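Tailspike protein (Acinetobacter phage vB_ApiP_P1, PDB 6E1R) probably recognises and hydrolyses capsular polysaccharide on the surface of its Acinetobacter host, serving the phage as a trimeric tailspike. Local coordinates at residues M12-L24 and S28-A42. Numbering follows the deposited sequence.
Sequences MNLKGVVNSKVEL and SGSDGQVVLMTGYYA
Val18, Leu24, Val35 and Met37, a selenomethionine, meet on one face of two short parallel strands. Val18 lays CG2 against CG of Met37 (3.6 Å), while Leu24 reaches back from the helix with its branched end, CD1 meeting CG1 of Val35 at 3.7 Å. Branched valines suit the extended backbone; the long, unbranched Met37, with CG anti to the backbone N (chi1 -170°) and chi2 also extended, carries SE to Ser20 O (3.6 Å), and the bend at chi3 turns only the methyl CE. On the other face Val17 and Leu36 lie alongside each other, pointing the same way, and Leu14 CD1 rests on Val34 CG1.

Between the faces the strands are stitched in parallel register: Leu36 N gives to Gly16 O, Val18 N to Leu36 O (2.7 Å), and Thr38 N to Val18 O. Lys15 N adds a bond to Val34 O at one end. At the other, Gly39 suits a positive phi that would press a CB against the preceding carbonyl, Lys21 N bonds Tyr40 O, and Lys21 CB sits over a face of the Tyr40 ring in a CH-pi contact. Ser20, the N-cap, has a short hydroxyl able to accept weakly from Glu23 N. Back at the Lys15 end, Gln33 OE1 takes Ser30 N (2.8 Å) across a type II turn; Lys15 runs obliquely over the end of Gln33, CD touching OE1 and CE lying 3.2 Å from Ser28 O.

Strand 16-18, helix 21-25 and strand 34-37 form a beta-alpha-beta unit near the chain's N-terminal end. Strand 49-53 continues the sheet antiparallel beyond 34-37, with Phe51 and Trp70 packing on Leu24 and Val35, whereas Leu14 and Val17 face neighbouring subunits and Thr38 OG1 bonds Lys52 of the second subunit.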
loop_
_atom_site.group_PDB
_atom_site.type_symbol
_atom_site.label_atom_id
_atom_site.label_comp_id
_atom_site.label_asym_id
_atom_site.label_seq_id
_atom_site.Cartn_x
_atom_site.Cartn_y
_atom_site.Cartn_z
HETATM N N MSE A 12 -59.547 4.408 -20.384
HETATM C CA MSE A 12 -59.123 5.568 -19.605
HETATM C C MSE A 12 -58.286 6.510 -20.465
HETATM O O MSE A 12 -57.333 6.079 -21.112
HETATM C CB MSE A 12 -58.326 5.121 -18.376
HETATM C CG MSE A 12 -57.755 6.258 -17.540
HETATM SE SE MSE A 12 -58.921 6.801 -16.075
HETATM C CE MSE A 12 -58.957 5.126 -15.078
ATOM N N ASN A 13 -58.640 7.791 -20.474
ATOM C CA ASN A 13 -57.926 8.789 -21.254
ATOM C C ASN A 13 -57.099 9.685 -20.343
ATOM O O ASN A 13 -57.316 9.750 -19.129
ATOM C CB ASN A 13 -58.899 9.649 -22.069
ATOM C CG ASN A 13 -59.488 8.906 -23.249
ATOM O OD1 ASN A 13 -58.857 8.014 -23.814
ATOM N ND2 ASN A 13 -60.706 9.272 -23.630
ATOM N N LEU A 14 -56.138 10.381 -20.948
ATOM C CA LEU A 14 -55.339 11.349 -20.208
ATOM C C LEU A 14 -56.200 12.557 -19.866
ATOM O O LEU A 14 -56.894 13.100 -20.730
ATOM C CB LEU A 14 -54.121 11.770 -21.030
ATOM C CG LEU A 14 -53.113 12.712 -20.366
ATOM C CD1 LEU A 14 -52.418 12.028 -19.209
ATOM C CD2 LEU A 14 -52.094 13.206 -21.380
ATOM N N LYS A 15 -56.159 12.980 -18.601
ATOM C CA LYS A 15 -57.020 14.079 -18.178
ATOM C C LYS A 15 -56.563 15.402 -18.782
ATOM O O LYS A 15 -57.378 16.175 -19.298
ATOM C CB LYS A 15 -57.062 14.163 -16.652
ATOM C CG LYS A 15 -57.887 15.328 -16.134
ATOM C CD LYS A 15 -58.046 15.278 -14.627
ATOM C CE LYS A 15 -58.856 16.461 -14.133
ATOM N NZ LYS A 15 -60.253 16.432 -14.645
ATOM N N GLY A 16 -55.266 15.675 -18.732
ATOM C CA GLY A 16 -54.748 16.914 -19.269
ATOM C C GLY A 16 -53.299 17.098 -18.869
ATOM O O GLY A 16 -52.642 16.167 -18.395
ATOM N N VAL A 17 -52.809 18.313 -19.093
ATOM C CA VAL A 17 -51.436 18.679 -18.773
ATOM C C VAL A 17 -51.446 19.969 -17.962
ATOM O O VAL A 17 -52.192 20.905 -18.269
ATOM C CB VAL A 17 -50.571 18.832 -20.042
ATOM C CG1 VAL A 17 -50.415 17.493 -20.744
ATOM C CG2 VAL A 17 -51.181 19.846 -20.986
ATOM N N VAL A 18 -50.631 20.004 -16.910
ATOM C CA VAL A 18 -50.451 21.191 -16.086
ATOM C C VAL A 18 -48.971 21.555 -16.105
ATOM O O VAL A 18 -48.105 20.720 -16.370
ATOM C CB VAL A 18 -50.958 20.995 -14.642
ATOM C CG1 VAL A 18 -52.413 20.557 -14.648
ATOM C CG2 VAL A 18 -50.106 19.976 -13.912
ATOM N N ASN A 19 -48.686 22.828 -15.829
ATOM C CA ASN A 19 -47.334 23.352 -15.969
ATOM C C ASN A 19 -46.674 23.714 -14.645
ATOM O O ASN A 19 -45.512 24.133 -14.649
ATOM C CB ASN A 19 -47.332 24.571 -16.901
ATOM C CG ASN A 19 -48.130 25.734 -16.347
ATOM O OD1 ASN A 19 -48.864 25.591 -15.373
ATOM N ND2 ASN A 19 -47.988 26.897 -16.973
ATOM N N SER A 20 -47.369 23.570 -13.518
ATOM C CA SER A 20 -46.795 23.955 -12.235
ATOM C C SER A 20 -47.513 23.205 -11.122
ATOM O O SER A 20 -48.575 22.612 -11.324
ATOM C CB SER A 20 -46.883 25.467 -12.008
ATOM O OG SER A 20 -48.232 25.895 -11.939
ATOM N N LYS A 21 -46.911 23.252 -9.931
ATOM C CA LYS A 21 -47.506 22.606 -8.766
ATOM C C LYS A 21 -48.731 23.363 -8.272
ATOM O O LYS A 21 -49.684 22.745 -7.785
ATOM C CB LYS A 21 -46.462 22.480 -7.653
ATOM C CG LYS A 21 -46.965 21.841 -6.369
ATOM C CD LYS A 21 -47.083 22.865 -5.250
ATOM C CE LYS A 21 -47.481 22.209 -3.937
ATOM N NZ LYS A 21 -47.471 23.177 -2.805
ATOM N N VAL A 22 -48.724 24.693 -8.389
ATOM C CA VAL A 22 -49.873 25.481 -7.952
ATOM C C VAL A 22 -51.099 25.157 -8.793
ATOM O O VAL A 22 -52.229 25.176 -8.290
ATOM C CB VAL A 22 -49.536 26.985 -8.000
ATOM C CG1 VAL A 22 -50.637 27.802 -7.340
ATOM C CG2 VAL A 22 -48.195 27.250 -7.334
ATOM N N GLU A 23 -50.904 24.848 -10.078
ATOM C CA GLU A 23 -52.024 24.452 -10.923
ATOM C C GLU A 23 -52.488 23.029 -10.645
ATOM O O GLU A 23 -53.625 22.683 -10.983
ATOM C CB GLU A 23 -51.657 24.604 -12.403
ATOM C CG GLU A 23 -52.863 24.595 -13.336
ATOM C CD GLU A 23 -52.496 24.860 -14.782
ATOM O OE1 GLU A 23 -51.537 25.620 -15.024
ATOM O OE2 GLU A 23 -53.166 24.304 -15.679
ATOM N N LEU A 24 -51.646 22.201 -10.025
ATOM C CA LEU A 24 -52.046 20.834 -9.719
ATOM C C LEU A 24 -52.901 20.769 -8.462
ATOM O O LEU A 24 -53.897 20.038 -8.422
ATOM C CB LEU A 24 -50.813 19.944 -9.562
ATOM C CG LEU A 24 -51.108 18.463 -9.312
ATOM C CD1 LEU A 24 -51.669 17.817 -10.567
ATOM C CD2 LEU A 24 -49.863 17.730 -8.833
ATOM N N SER A 28 -59.051 19.761 -9.719
ATOM C CA SER A 28 -59.862 18.693 -9.152
ATOM C C SER A 28 -59.940 17.508 -10.108
ATOM O O SER A 28 -59.839 17.663 -11.327
ATOM C CB SER A 28 -61.272 19.197 -8.837
ATOM O OG SER A 28 -62.026 18.215 -8.149
ATOM N N GLY A 29 -60.126 16.318 -9.540
ATOM C CA GLY A 29 -60.170 15.112 -10.343
ATOM C C GLY A 29 -60.916 13.992 -9.650
ATOM O O GLY A 29 -61.443 14.148 -8.546
ATOM N N SER A 30 -60.956 12.846 -10.327
ATOM C CA SER A 30 -61.600 11.637 -9.836
ATOM C C SER A 30 -60.583 10.503 -9.773
ATOM O O SER A 30 -59.454 10.624 -10.253
ATOM C CB SER A 30 -62.785 11.242 -10.727
ATOM O OG SER A 30 -63.706 12.311 -10.858
ATOM N N ASP A 31 -61.006 9.381 -9.188
ATOM C CA ASP A 31 -60.102 8.256 -8.980
ATOM C C ASP A 31 -59.586 7.712 -10.305
ATOM O O ASP A 31 -60.324 7.611 -11.288
ATOM C CB ASP A 31 -60.803 7.141 -8.202
ATOM C CG ASP A 31 -60.876 7.423 -6.716
ATOM O OD1 ASP A 31 -59.942 8.060 -6.187
ATOM O OD2 ASP A 31 -61.863 7.001 -6.077
ATOM N N GLY A 32 -58.300 7.361 -10.324
ATOM C CA GLY A 32 -57.679 6.773 -11.489
ATOM C C GLY A 32 -57.235 7.752 -12.552
ATOM O O GLY A 32 -56.471 7.362 -13.445
ATOM N N GLN A 33 -57.677 9.005 -12.490
ATOM C CA GLN A 33 -57.312 9.970 -13.518
ATOM C C GLN A 33 -55.832 10.313 -13.420
ATOM O O GLN A 33 -55.288 10.493 -12.328
ATOM C CB GLN A 33 -58.157 11.236 -13.387
ATOM C CG GLN A 33 -59.635 11.027 -13.669
ATOM C CD GLN A 33 -60.409 12.329 -13.708
ATOM O OE1 GLN A 33 -60.102 13.270 -12.978
ATOM N NE2 GLN A 33 -61.423 12.389 -14.564
ATOM N N VAL A 34 -55.182 10.407 -14.576
ATOM C CA VAL A 34 -53.754 10.674 -14.658
ATOM C C VAL A 34 -53.555 11.999 -15.381
ATOM O O VAL A 34 -54.238 12.287 -16.371
ATOM C CB VAL A 34 -53.007 9.520 -15.363
ATOM C CG1 VAL A 34 -51.948 10.039 -16.321
ATOM C CG2 VAL A 34 -52.393 8.590 -14.330
ATOM N N VAL A 35 -52.624 12.807 -14.875
ATOM C CA VAL A 35 -52.310 14.109 -15.444
ATOM C C VAL A 35 -50.802 14.197 -15.647
ATOM O O VAL A 35 -50.023 13.490 -15.005
ATOM C CB VAL A 35 -52.816 15.260 -14.540
ATOM C CG1 VAL A 35 -51.976 15.355 -13.273
ATOM C CG2 VAL A 35 -52.843 16.588 -15.284
ATOM N N LEU A 36 -50.399 15.068 -16.567
ATOM C CA LEU A 36 -48.995 15.306 -16.879
ATOM C C LEU A 36 -48.599 16.687 -16.375
ATOM O O LEU A 36 -49.178 17.694 -16.794
ATOM C CB LEU A 36 -48.736 15.191 -18.383
ATOM C CG LEU A 36 -47.392 15.720 -18.899
ATOM C CD1 LEU A 36 -46.216 15.016 -18.244
ATOM C CD2 LEU A 36 -47.311 15.587 -20.412
HETATM N N MSE A 37 -47.619 16.730 -15.479
HETATM C CA MSE A 37 -47.093 18.000 -15.003
HETATM C C MSE A 37 -45.722 18.258 -15.614
HETATM O O MSE A 37 -44.818 17.431 -15.501
HETATM C CB MSE A 37 -47.009 18.027 -13.477
HETATM C CG MSE A 37 -46.696 19.403 -12.911
HETATM SE SE MSE A 37 -46.743 19.481 -10.965
HETATM C CE MSE A 37 -45.086 18.525 -10.585
ATOM N N THR A 38 -45.578 19.405 -16.271
ATOM C CA THR A 38 -44.321 19.796 -16.908
ATOM C C THR A 38 -43.650 20.827 -16.007
ATOM O O THR A 38 -43.832 22.034 -16.169
ATOM C CB THR A 38 -44.561 20.343 -18.310
ATOM O OG1 THR A 38 -45.383 21.515 -18.232
ATOM C CG2 THR A 38 -45.253 19.301 -19.175
ATOM N N GLY A 39 -42.870 20.340 -15.047
ATOM C CA GLY A 39 -42.167 21.214 -14.131
ATOM C C GLY A 39 -42.930 21.542 -12.863
ATOM O O GLY A 39 -44.154 21.707 -12.883
ATOM N N TYR A 40 -42.203 21.634 -11.748
ATOM C CA TYR A 40 -42.825 21.968 -10.471
ATOM C C TYR A 40 -43.334 23.404 -10.461
ATOM O O TYR A 40 -44.351 23.697 -9.823
ATOM C CB TYR A 40 -41.822 21.740 -9.337
ATOM C CG TYR A 40 -42.421 21.626 -7.950
ATOM C CD1 TYR A 40 -42.814 22.753 -7.241
ATOM C CD2 TYR A 40 -42.575 20.385 -7.343
ATOM C CE1 TYR A 40 -43.351 22.648 -5.972
ATOM C CE2 TYR A 40 -43.111 20.269 -6.076
ATOM C CZ TYR A 40 -43.498 21.403 -5.394
ATOM O OH TYR A 40 -44.032 21.291 -4.131
ATOM N N TYR A 41 -42.649 24.304 -11.162
ATOM C CA TYR A 41 -43.054 25.695 -11.274
ATOM C C TYR A 41 -43.339 26.025 -12.734
ATOM O O TYR A 41 -42.896 25.325 -13.649
ATOM C CB TYR A 41 -41.972 26.638 -10.727
ATOM C CG TYR A 41 -41.704 26.478 -9.248
ATOM C CD1 TYR A 41 -42.340 27.284 -8.314
ATOM C CD2 TYR A 41 -40.809 25.521 -8.786
ATOM C CE1 TYR A 41 -42.095 27.139 -6.961
ATOM C CE2 TYR A 41 -40.557 25.369 -7.436
ATOM C CZ TYR A 41 -41.203 26.181 -6.529
ATOM O OH TYR A 41 -40.954 26.032 -5.183
ATOM N N ALA A 42 -44.089 27.105 -12.942
ATOM C CA ALA A 42 -44.436 27.523 -14.293
ATOM C C ALA A 42 -43.190 27.958 -15.054
ATOM O O ALA A 42 -42.286 28.584 -14.494
ATOM C CB ALA A 42 -45.453 28.662 -14.253
#